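Local atomic coordinates of proximal thread matrix protein 1 (Mytilus galloprovincialis, PDB entry 4CN9), a protein that probably binds collagen in the matrix of the mussel byssus through paired von Willebrand factor type A domains, and carries zinc ions. Residues 281-284 against 285-289; 313-317 against 318-322; 341-344 against 345-349. All coordinates share one frame; numbering follows the deposited sequence.

Contact 1. Residues 281-284 against 285-289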
ATOM      1  N   LYS A 281       5.007 -23.738   3.561  1.00 19.32           N
ATOM      2  CA  LYS A 281       5.317 -24.644   2.456  1.00 21.94           C
ATOM      3  C   LYS A 281       4.289 -24.547   1.319  1.00 19.65           C
ATOM      4  O   LYS A 281       4.658 -24.594   0.149  1.00 20.41           O
ATOM      5  CB  LYS A 281       5.428 -26.085   2.973  1.00 21.52           C
ATOM      6  CG  LYS A 281       6.689 -26.317   3.769  1.00 22.86           C
ATOM      7  CD  LYS A 281       6.532 -27.414   4.811  1.00 33.09           C
ATOM      8  CE  LYS A 281       5.980 -28.669   4.207  1.00 31.66           C
ATOM      9  NZ  LYS A 281       5.690 -29.732   5.202  1.00 31.65           N
ATOM     10  N   ASP A 282       3.008 -24.404   1.661  1.00 18.17           N
ATOM     11  CA  ASP A 282       1.967 -24.247   0.651  1.00 18.39           C
ATOM     12  C   ASP A 282       2.157 -22.963  -0.156  1.00 21.39           C
ATOM     13  O   ASP A 282       1.940 -22.942  -1.364  1.00 19.11           O
ATOM     14  CB  ASP A 282       0.567 -24.289   1.272  1.00 23.28           C
ATOM     15  CG  ASP A 282       0.172 -25.692   1.746  1.00 29.23           C
ATOM     16  OD1 ASP A 282       0.897 -26.650   1.428  1.00 25.45           O
ATOM     17  OD2 ASP A 282      -0.859 -25.832   2.444  1.00 31.31           O
ATOM     18  N   ILE A 283       2.607 -21.904   0.507  1.00 19.20           N
ATOM     19  CA  ILE A 283       2.909 -20.649  -0.171  1.00 16.25           C
ATOM     20  C   ILE A 283       4.057 -20.815  -1.146  1.00 14.69           C
ATOM     21  O   ILE A 283       3.995 -20.352  -2.291  1.00 20.35           O
ATOM     22  CB  ILE A 283       3.212 -19.540   0.866  1.00 16.58           C
ATOM     23  CG1 ILE A 283       1.917 -19.199   1.601  1.00 19.45           C
ATOM     24  CG2 ILE A 283       3.819 -18.298   0.196  1.00 16.66           C
ATOM     25  CD1 ILE A 283       2.111 -18.331   2.790  1.00 17.37           C
ATOM     26  N   VAL A 284       5.110 -21.499  -0.713  1.00 15.20           N
ATOM     27  CA  VAL A 284       6.242 -21.758  -1.590  1.00 16.16           C
ATOM     28  C   VAL A 284       5.785 -22.451  -2.880  1.00 19.93           C
ATOM     29  O   VAL A 284       6.228 -22.106  -3.981  1.00 17.94           O
ATOM     30  CB  VAL A 284       7.327 -22.588  -0.868  1.00 18.44           C
ATOM     31  CG1 VAL A 284       8.354 -23.112  -1.843  1.00 17.46           C
ATOM     32  CG2 VAL A 284       8.004 -21.729   0.219  1.00 16.59           C
ATOM     33  N   ASP A 285       4.903 -23.433  -2.731  1.00 21.10           N
ATOM     34  CA  ASP A 285       4.417 -24.207  -3.875  1.00 22.78           C
ATOM     35  C   ASP A 285       3.637 -23.386  -4.896  1.00 24.16           C
ATOM     36  O   ASP A 285       3.464 -23.822  -6.027  1.00 22.38           O
ATOM     37  CB  ASP A 285       3.549 -25.381  -3.402  1.00 22.06           C
ATOM     38  CG  ASP A 285       4.372 -26.584  -2.985  1.00 28.50           C
ATOM     39  OD1 ASP A 285       5.540 -26.713  -3.440  1.00 30.44           O
ATOM     40  OD2 ASP A 285       3.840 -27.414  -2.212  1.00 34.67           O
ATOM     41  N   ARG A 286       3.164 -22.205  -4.509  1.00 19.85           N
ATOM     42  CA  ARG A 286       2.383 -21.379  -5.415  1.00 20.98           C
ATOM     43  C   ARG A 286       3.245 -20.540  -6.343  1.00 25.04           C
ATOM     44  O   ARG A 286       2.732 -19.933  -7.284  1.00 25.18           O
ATOM     45  CB  ARG A 286       1.413 -20.490  -4.631  1.00 21.97           C
ATOM     46  CG  ARG A 286       0.433 -21.289  -3.800  1.00 24.40           C
ATOM     47  CD  ARG A 286      -0.644 -21.904  -4.669  1.00 25.14           C
ATOM     48  NE  ARG A 286      -1.498 -20.867  -5.225  1.00 24.72           N
ATOM     49  CZ  ARG A 286      -2.651 -20.479  -4.695  1.00 24.97           C
ATOM     50  NH1 ARG A 286      -3.119 -21.057  -3.596  1.00 33.63           N
ATOM     51  NH2 ARG A 286      -3.344 -19.517  -5.277  1.00 33.24           N
ATOM     52  N   PHE A 287       4.554 -20.507  -6.110  1.00 21.65           N
ATOM     53  CA  PHE A 287       5.440 -19.792  -7.034  1.00 21.20           C
ATOM     54  C   PHE A 287       5.897 -20.700  -8.178  1.00 25.43           C
ATOM     55  O   PHE A 287       6.100 -21.902  -8.001  1.00 22.80           O
ATOM     56  CB  PHE A 287       6.617 -19.154  -6.291  1.00 19.81           C
ATOM     57  CG  PHE A 287       6.211 -17.983  -5.434  1.00 18.14           C
ATOM     58  CD1 PHE A 287       5.680 -18.187  -4.181  1.00 18.89           C
ATOM     59  CD2 PHE A 287       6.305 -16.687  -5.912  1.00 19.98           C
ATOM     60  CE1 PHE A 287       5.268 -17.123  -3.404  1.00 22.70           C
ATOM     61  CE2 PHE A 287       5.911 -15.613  -5.126  1.00 21.72           C
ATOM     62  CZ  PHE A 287       5.391 -15.827  -3.883  1.00 20.13           C
ATOM     63  N   ASN A 288       6.046 -20.108  -9.356  1.00 23.08           N
ATOM     64  CA  ASN A 288       6.291 -20.865 -10.575  1.00 27.27           C
ATOM     65  C   ASN A 288       7.671 -21.502 -10.575  1.00 30.58           C
ATOM     66  O   ASN A 288       7.833 -22.640 -11.008  1.00 28.08           O
ATOM     67  CB  ASN A 288       6.148 -19.958 -11.797  1.00 25.25           C
ATOM     68  CG  ASN A 288       6.388 -20.701 -13.098  1.00 27.78           C
ATOM     69  OD1 ASN A 288       5.664 -21.636 -13.421  1.00 28.18           O
ATOM     70  ND2 ASN A 288       7.423 -20.300 -13.837  1.00 28.87           N
ATOM     71  N   LYS A 289       8.659 -20.770 -10.071  1.00 25.21           N
ATOM     72  CA  LYS A 289      10.036 -21.225 -10.118  1.00 28.01           C
ATOM     73  C   LYS A 289      10.846 -20.586  -9.010  1.00 27.22           C
ATOM     74  O   LYS A 289      10.825 -19.367  -8.848  1.00 24.72           O
ATOM     75  CB  LYS A 289      10.687 -20.870 -11.458  1.00 26.88           C
ATOM     76  CG  LYS A 289      12.091 -21.469 -11.589  1.00 33.12           C
ATOM     77  CD  LYS A 289      12.625 -21.452 -13.018  1.00 49.88           C
ATOM     78  CE  LYS A 289      12.980 -20.048 -13.479  1.00 52.67           C
ATOM     79  NZ  LYS A 289      13.215 -19.990 -14.955  1.00 55.70           N
TER

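Contact 2. Residues 313-317 against 318-322. With SO4 (sulfate ion), chain G.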
ATOM      1  N   LYS A 313      20.027 -17.266  -0.636  1.00 23.77           N
ATOM      2  CA  LYS A 313      20.901 -17.960  -1.587  1.00 25.46           C
ATOM      3  C   LYS A 313      21.225 -19.403  -1.205  1.00 27.11           C
ATOM      4  O   LYS A 313      21.974 -20.083  -1.928  1.00 28.11           O
ATOM      5  CB  LYS A 313      22.196 -17.172  -1.758  1.00 27.19           C
ATOM      6  CG  LYS A 313      22.044 -15.915  -2.590  1.00 33.26           C
ATOM      7  CD  LYS A 313      21.850 -16.260  -4.062  1.00 43.12           C
ATOM      8  CE  LYS A 313      21.608 -15.012  -4.915  1.00 53.36           C
ATOM      9  NZ  LYS A 313      20.924 -15.358  -6.195  1.00 33.15           N
ATOM     10  N   ASP A 314      20.671 -19.879  -0.087  1.00 19.88           N
ATOM     11  CA  ASP A 314      20.943 -21.248   0.374  1.00 22.49           C
ATOM     12  C   ASP A 314      20.331 -22.325  -0.535  1.00 24.84           C
ATOM     13  O   ASP A 314      20.955 -23.359  -0.786  1.00 21.66           O
ATOM     14  CB  ASP A 314      20.417 -21.478   1.792  1.00 19.55           C
ATOM     15  CG  ASP A 314      21.386 -21.003   2.870  1.00 23.60           C
ATOM     16  OD1 ASP A 314      22.529 -20.612   2.552  1.00 28.45           O
ATOM     17  OD2 ASP A 314      21.006 -21.074   4.050  1.00 25.97           O
ATOM     18  N   TYR A 315      19.105 -22.090  -0.993  1.00 22.07           N
ATOM     19  CA  TYR A 315      18.371 -23.110  -1.720  1.00 21.88           C
ATOM     20  C   TYR A 315      17.769 -22.601  -3.019  1.00 25.97           C
ATOM     21  O   TYR A 315      17.333 -21.457  -3.108  1.00 24.56           O
ATOM     22  CB  TYR A 315      17.256 -23.665  -0.859  1.00 19.81           C
ATOM     23  CG  TYR A 315      17.706 -24.214   0.465  1.00 19.38           C
ATOM     24  CD1 TYR A 315      18.405 -25.415   0.542  1.00 23.82           C
ATOM     25  CD2 TYR A 315      17.413 -23.549   1.648  1.00 21.48           C
ATOM     26  CE1 TYR A 315      18.811 -25.934   1.761  1.00 24.64           C
ATOM     27  CE2 TYR A 315      17.815 -24.054   2.876  1.00 23.16           C
ATOM     28  CZ  TYR A 315      18.519 -25.248   2.926  1.00 24.75           C
ATOM     29  OH  TYR A 315      18.912 -25.765   4.134  1.00 29.92           O
ATOM     30  N   SER A 316      17.747 -23.461  -4.033  1.00 22.01           N
ATOM     31  CA  SER A 316      17.106 -23.099  -5.291  1.00 24.84           C
ATOM     32  C   SER A 316      15.901 -23.978  -5.648  1.00 24.14           C
ATOM     33  O   SER A 316      15.109 -23.593  -6.497  1.00 36.08           O
ATOM     34  CB  SER A 316      18.128 -23.080  -6.440  1.00 29.49           C
ATOM     35  OG  SER A 316      18.794 -24.321  -6.552  1.00 28.58           O
ATOM     36  N   SER A 317      15.745 -25.136  -5.013  1.00 24.43           N
ATOM     37  CA  SER A 317      14.601 -26.012  -5.304  1.00 26.60           C
ATOM     38  C   SER A 317      13.499 -25.895  -4.256  1.00 24.42           C
ATOM     39  O   SER A 317      13.762 -25.656  -3.083  1.00 22.03           O
ATOM     40  CB  SER A 317      15.036 -27.491  -5.432  1.00 22.97           C
ATOM     41  OG  SER A 317      15.265 -28.073  -4.174  1.00 26.90           O
ATOM     42  N   LYS A 318      12.262 -26.113  -4.685  1.00 26.24           N
ATOM     43  CA  LYS A 318      11.123 -26.057  -3.797  1.00 26.82           C
ATOM     44  C   LYS A 318      11.232 -27.148  -2.762  1.00 22.48           C
ATOM     45  O   LYS A 318      10.920 -26.948  -1.594  1.00 21.35           O
ATOM     46  CB  LYS A 318       9.833 -26.246  -4.592  1.00 30.10           C
ATOM     47  CG  LYS A 318       9.351 -24.997  -5.279  1.00 28.65           C
ATOM     48  CD  LYS A 318       8.035 -25.252  -5.984  1.00 34.29           C
ATOM     49  CE  LYS A 318       7.761 -24.175  -7.009  1.00 32.32           C
ATOM     50  NZ  LYS A 318       6.492 -24.432  -7.705  1.00 32.12           N
ATOM     51  N   ALA A 319      11.677 -28.323  -3.196  1.00 26.21           N
ATOM     52  CA  ALA A 319      11.836 -29.443  -2.285  1.00 22.27           C
ATOM     53  C   ALA A 319      12.828 -29.097  -1.178  1.00 21.42           C
ATOM     54  O   ALA A 319      12.582 -29.391  -0.010  1.00 23.36           O
ATOM     55  CB  ALA A 319      12.270 -30.698  -3.035  1.00 23.90           C
ATOM     56  N   ASP A 320      13.947 -28.473  -1.537  1.00 21.22           N
ATOM     57  CA  ASP A 320      14.936 -28.067  -0.531  1.00 22.23           C
ATOM     58  C   ASP A 320      14.371 -26.978   0.399  1.00 19.31           C
ATOM     59  O   ASP A 320      14.560 -27.014   1.608  1.00 21.69           O
ATOM     60  CB  ASP A 320      16.208 -27.536  -1.193  1.00 21.76           C
ATOM     61  CG  ASP A 320      17.060 -28.635  -1.826  1.00 28.03           C
ATOM     62  OD1 ASP A 320      16.927 -29.815  -1.429  1.00 28.45           O
ATOM     63  OD2 ASP A 320      17.861 -28.295  -2.729  1.00 25.04           O
ATOM     64  N   ILE A 321      13.694 -25.995  -0.174  1.00 20.24           N
ATOM     65  CA  ILE A 321      13.123 -24.923   0.635  1.00 19.74           C
ATOM     66  C   ILE A 321      12.106 -25.479   1.630  1.00 20.54           C
ATOM     67  O   ILE A 321      12.169 -25.187   2.824  1.00 20.80           O
ATOM     68  CB  ILE A 321      12.500 -23.840  -0.244  1.00 16.64           C
ATOM     69  CG1 ILE A 321      13.603 -23.126  -1.005  1.00 18.99           C
ATOM     70  CG2 ILE A 321      11.696 -22.851   0.616  1.00 17.82           C
ATOM     71  CD1 ILE A 321      13.121 -22.296  -2.153  1.00 21.93           C
ATOM     72  N   LYS A 322      11.194 -26.314   1.151  1.00 19.14           N
ATOM     73  CA  LYS A 322      10.185 -26.890   2.033  1.00 22.44           C
ATOM     74  C   LYS A 322      10.779 -27.797   3.109  1.00 21.85           C
ATOM     75  O   LYS A 322      10.342 -27.767   4.243  1.00 21.89           O
ATOM     76  CB  LYS A 322       9.134 -27.637   1.212  1.00 22.69           C
ATOM     77  CG  LYS A 322       8.416 -26.715   0.252  1.00 22.90           C
ATOM     78  CD  LYS A 322       7.243 -27.387  -0.449  1.00 29.64           C
ATOM     79  CE  LYS A 322       7.655 -28.527  -1.332  1.00 34.03           C
ATOM     80  NZ  LYS A 322       6.436 -29.233  -1.821  1.00 35.33           N
TER
HETATM   81  S   SO4 G1452      22.766 -15.584   2.349  1.00 37.43           S
HETATM   82  O1  SO4 G1452      22.785 -16.008   3.747  1.00 26.53           O
HETATM   83  O2  SO4 G1452      21.829 -16.423   1.586  1.00 26.52           O
HETATM   84  O3  SO4 G1452      24.094 -15.725   1.762  1.00 40.34           O
HETATM   85  O4  SO4 G1452      22.359 -14.184   2.330  1.00 38.84           O
HETATM   86  O   HOH W   1      18.765 -26.125  -3.644  1.00 23.37           O

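Contact 3. Residues 341-344 against 345-349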
ATOM      1  N   GLY A 341      13.083 -10.116  14.930  1.00 15.74           N
ATOM      2  CA  GLY A 341      12.835 -10.821  13.675  1.00 16.13           C
ATOM      3  C   GLY A 341      12.935  -9.908  12.463  1.00 15.21           C
ATOM      4  O   GLY A 341      13.578 -10.231  11.467  1.00 14.05           O
ATOM      5  N   LEU A 342      12.279  -8.760  12.550  1.00 14.04           N
ATOM      6  CA  LEU A 342      12.305  -7.773  11.476  1.00 16.65           C
ATOM      7  C   LEU A 342      13.705  -7.165  11.286  1.00 17.48           C
ATOM      8  O   LEU A 342      14.159  -7.002  10.147  1.00 16.11           O
ATOM      9  CB  LEU A 342      11.282  -6.673  11.749  1.00 17.41           C
ATOM     10  CG  LEU A 342       9.809  -7.088  11.627  1.00 20.50           C
ATOM     11  CD1 LEU A 342       8.907  -6.017  12.169  1.00 17.52           C
ATOM     12  CD2 LEU A 342       9.435  -7.423  10.179  1.00 20.51           C
ATOM     13  N   GLU A 343      14.377  -6.820  12.391  1.00 15.91           N
ATOM     14  CA  GLU A 343      15.765  -6.337  12.332  1.00 17.86           C
ATOM     15  C   GLU A 343      16.678  -7.349  11.628  1.00 15.22           C
ATOM     16  O   GLU A 343      17.486  -7.001  10.764  1.00 18.29           O
ATOM     17  CB  GLU A 343      16.314  -6.045  13.741  1.00 17.71           C
ATOM     18  CG  GLU A 343      17.788  -5.605  13.753  1.00 22.24           C
ATOM     19  CD  GLU A 343      18.561  -6.042  15.018  1.00 34.08           C
ATOM     20  OE1 GLU A 343      18.257  -7.101  15.629  1.00 38.98           O
ATOM     21  OE2 GLU A 343      19.493  -5.316  15.402  1.00 29.90           O
ATOM     22  N   ASN A 344      16.552  -8.612  12.014  1.00 14.68           N
ATOM     23  CA  ASN A 344      17.353  -9.661  11.432  1.00 17.86           C
ATOM     24  C   ASN A 344      17.111  -9.771   9.910  1.00 16.98           C
ATOM     25  O   ASN A 344      18.060  -9.906   9.131  1.00 18.37           O
ATOM     26  CB  ASN A 344      17.072 -10.992  12.144  1.00 19.40           C
ATOM     27  CG  ASN A 344      18.062 -12.078  11.772  1.00 23.32           C
ATOM     28  OD1 ASN A 344      18.047 -12.594  10.650  1.00 24.76           O
ATOM     29  ND2 ASN A 344      18.898 -12.458  12.718  1.00 25.30           N
ATOM     30  N   ALA A 345      15.856  -9.682   9.486  1.00 14.02           N
ATOM     31  CA  ALA A 345      15.556  -9.749   8.059  1.00 16.95           C
ATOM     32  C   ALA A 345      16.252  -8.573   7.381  1.00 16.22           C
ATOM     33  O   ALA A 345      16.839  -8.718   6.312  1.00 18.42           O
ATOM     34  CB  ALA A 345      14.060  -9.692   7.823  1.00 18.31           C
ATOM     35  N   ARG A 346      16.204  -7.415   8.029  1.00 15.51           N
ATOM     36  CA  ARG A 346      16.760  -6.196   7.445  1.00 15.17           C
ATOM     37  C   ARG A 346      18.288  -6.249   7.321  1.00 20.58           C
ATOM     38  O   ARG A 346      18.852  -5.866   6.288  1.00 20.62           O
ATOM     39  CB  ARG A 346      16.337  -4.982   8.249  1.00 17.60           C
ATOM     40  CG  ARG A 346      16.835  -3.656   7.676  1.00 20.96           C
ATOM     41  CD  ARG A 346      16.239  -2.466   8.412  1.00 20.31           C
ATOM     42  NE  ARG A 346      16.628  -2.420   9.821  1.00 22.04           N
ATOM     43  CZ  ARG A 346      17.733  -1.842  10.285  1.00 28.46           C
ATOM     44  NH1 ARG A 346      18.584  -1.244   9.454  1.00 24.79           N
ATOM     45  NH2 ARG A 346      17.987  -1.862  11.585  1.00 29.46           N
ATOM     46  N   LEU A 347      18.949  -6.740   8.363  1.00 16.75           N
ATOM     47  CA  LEU A 347      20.397  -6.713   8.416  1.00 18.54           C
ATOM     48  C   LEU A 347      21.054  -7.955   7.822  1.00 18.38           C
ATOM     49  O   LEU A 347      22.176  -7.880   7.318  1.00 20.16           O
ATOM     50  CB  LEU A 347      20.865  -6.511   9.864  1.00 15.82           C
ATOM     51  CG  LEU A 347      20.427  -5.199  10.512  1.00 19.96           C
ATOM     52  CD1 LEU A 347      20.926  -5.123  11.962  1.00 24.01           C
ATOM     53  CD2 LEU A 347      20.923  -3.981   9.714  1.00 24.00           C
ATOM     54  N   GLU A 348      20.369  -9.093   7.862  1.00 15.82           N
ATOM     55  CA  GLU A 348      20.989 -10.360   7.470  1.00 20.33           C
ATOM     56  C   GLU A 348      20.390 -11.082   6.261  1.00 19.15           C
ATOM     57  O   GLU A 348      21.010 -11.996   5.740  1.00 18.54           O
ATOM     58  CB  GLU A 348      20.978 -11.319   8.654  1.00 22.55           C
ATOM     59  CG  GLU A 348      21.801 -10.819   9.799  1.00 26.97           C
ATOM     60  CD  GLU A 348      22.528 -11.921  10.505  1.00 32.12           C
ATOM     61  OE1 GLU A 348      21.972 -13.028  10.587  1.00 34.78           O
ATOM     62  OE2 GLU A 348      23.660 -11.676  10.981  1.00 33.79           O
ATOM     63  N   VAL A 349      19.192 -10.702   5.833  1.00 17.11           N
ATOM     64  CA  VAL A 349      18.545 -11.371   4.704  1.00 15.66           C
ATOM     65  C   VAL A 349      18.580 -10.521   3.431  1.00 16.55           C
ATOM     66  O   VAL A 349      19.059 -10.972   2.405  1.00 24.37           O
ATOM     67  CB  VAL A 349      17.090 -11.774   5.022  1.00 14.28           C
ATOM     68  CG1 VAL A 349      16.360 -12.310   3.757  1.00 16.14           C
ATOM     69  CG2 VAL A 349      17.056 -12.829   6.125  1.00 18.65           C
TER
HETATM   70  O   HOH W   2      20.818 -14.717  13.074  1.00 19.66           O

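Contact 1. Residues 281-284 against 285-289
Asp285 N gives a hydrogen bond to Lys281 O at 3.1 Å, an i to i+4 bond near the C-terminal end of helix 272-285. This helix belongs to the second von Willebrand factor type A domain, a sheet flanked by helices. Beyond Asp285 the turns tighten to i to i+3 bonds. Arg286 N reaches Ile283 O at 3.0 Å and keeps a weak bond to Asp282 O. Phe287 N bonds to Val284 O at 3.1 Å, with an N-H...O angle of 163°. Arg286 N lies well above the carbonyl plane of Ile283, and Phe287 N above that of Val284, neither on a lone pair. The chain then opens to an extended conformation at Phe287 and leaves toward strand 295-302.

Ile283 and Phe287 lie alongside each other and point the same way. Ile283 holds CG2 anti to its own N (CG1 at chi1 -69°), and this methyl meets Phe287 CE1 at 4.1 Å. The carbonyl oxygens of Ile283 and Val284 lie at the edge of the same ring, with Phe287 CD1 3.3 Å from Ile283 O. Phe297 of strand 295-302 makes an edge-to-face contact with Phe287, and helix 430-437 also packs against Ile283 and Phe287.

Polar ends reach neighbouring helices. Lys281 NZ forms a salt bridge with Asp326, and Arg286 NH2 forms one with Glu431. Asp285 has its salt bridge with Lys322, which probably offsets the like charge of Asp282, whose OD1 lies 4.7 Å from Asp285 OD2. The Arg286 chain bends at chi2 and chi3, and its first methylenes stay against the helix end, CG resting 3.3 Å from Asp282 O.

Contact 2. Residues 313-317 against 318-322
Ser317 is the N-cap of helix 318-327, and its O accepts the first helical backbone bond, from Ile321 N at 2.9 Å. The loop thus enters a helix of the von Willebrand factor type A fold through a capped first turn. Ser317 OG, placed between its own N and carbonyl carbon (chi1 77°), accepts from Asp320 N at 3.0 Å with an N-H...O angle of 155°. Without the hydroxyl, as with an alanine here, Asp320 N would probably lose its capping acceptor and the first turn of the helix its side-chain cap.

Tyr315 packs over the same turn. Its CB meets Ile321 CG1 at 3.7 Å. Its CD1 touches Asp320 CB at 3.5 Å, the ring and carboxylate planes standing 50° apart. Asp320 O lies over the centre of one ring face, and Asp314 CB is offset on the opposite face. Phe310 adds an edge-to-face contact to Tyr315. At the start of the loop, Lys313 N bonds to a sulfate, probably from the crystallisation liquor, which Lys308 also holds. A water joins loop to helix: it accepts from Ser316 N at 2.9 Å and donates to Asp320 OD2.

Contact 3. Residues 341-344 against 345-349
Gly341 O accepts from Ala345 N at 3.1 Å, a regular i to i+4 bond of helix 338-349 in the second von Willebrand factor type A domain. Leu342 repeats the pattern, its O taking Arg346 N, while its side chain turns to Leu386 of helix 379-388.

Glu343 makes the first side-chain contact. Its O receives Leu347 N at 2.8 Å, with the donor nearly in line with the C=O bond. Its CG, swung anti to the backbone N at chi1 177°, lies 3.6 Å from Leu347 CD1, so the aliphatic part of the acid meets a leucine methyl. The other Leu347 methyl, CD2, sits over one face of the Arg346 guanidinium, offset toward its rim. That guanidinium has its salt bridge with Glu382 of helix 379-388.

Asn344 O accepts Glu348 N, also at 2.8 Å. The Asn344 amide and Glu348 carboxylate planes are 69° apart, and Asn344 OD1 lies 3.8 Å from Glu348 CB. A water links the polar ends: Asn344 ND2 donates to it at 3.0 Å, and it donates to Glu348 OE1 at 3.2 Å. The wider pi-type turn at 345-349 overlaps this one.

The chemistry implies a water-bridged pairing of amide and carboxylate, whose closest polar atoms, Asn344 ND2 and Glu348 OE1, lie 3.8 Å apart, while one Leu347 methyl packs on Glu343 CG and the other on one face of the Arg346 guanidinium.

How the contacts relate
All three contacts lie in the second von Willebrand factor type A domain, away from the zinc sites. Contacts 1 and 2 touch, with centres 11 Å apart. The end of helix 272-285 and the loop after it meet the start of helix 318-327: Lys318 NZ is 2.6 Å from Phe287 O, a probable hydrogen bond, and Lys322 NZ forms a salt bridge with Asp285 OD1 at 3.1 Å. Contact 3 stands apart, with nearest atoms about 7 Å from contact 2 and about 13 Å from contact 1. In this crystal, Lys308 NZ bonds both Glu348 O and the sulfate at Lys313, probably an additive, and so joins contacts 2 and 3 through it.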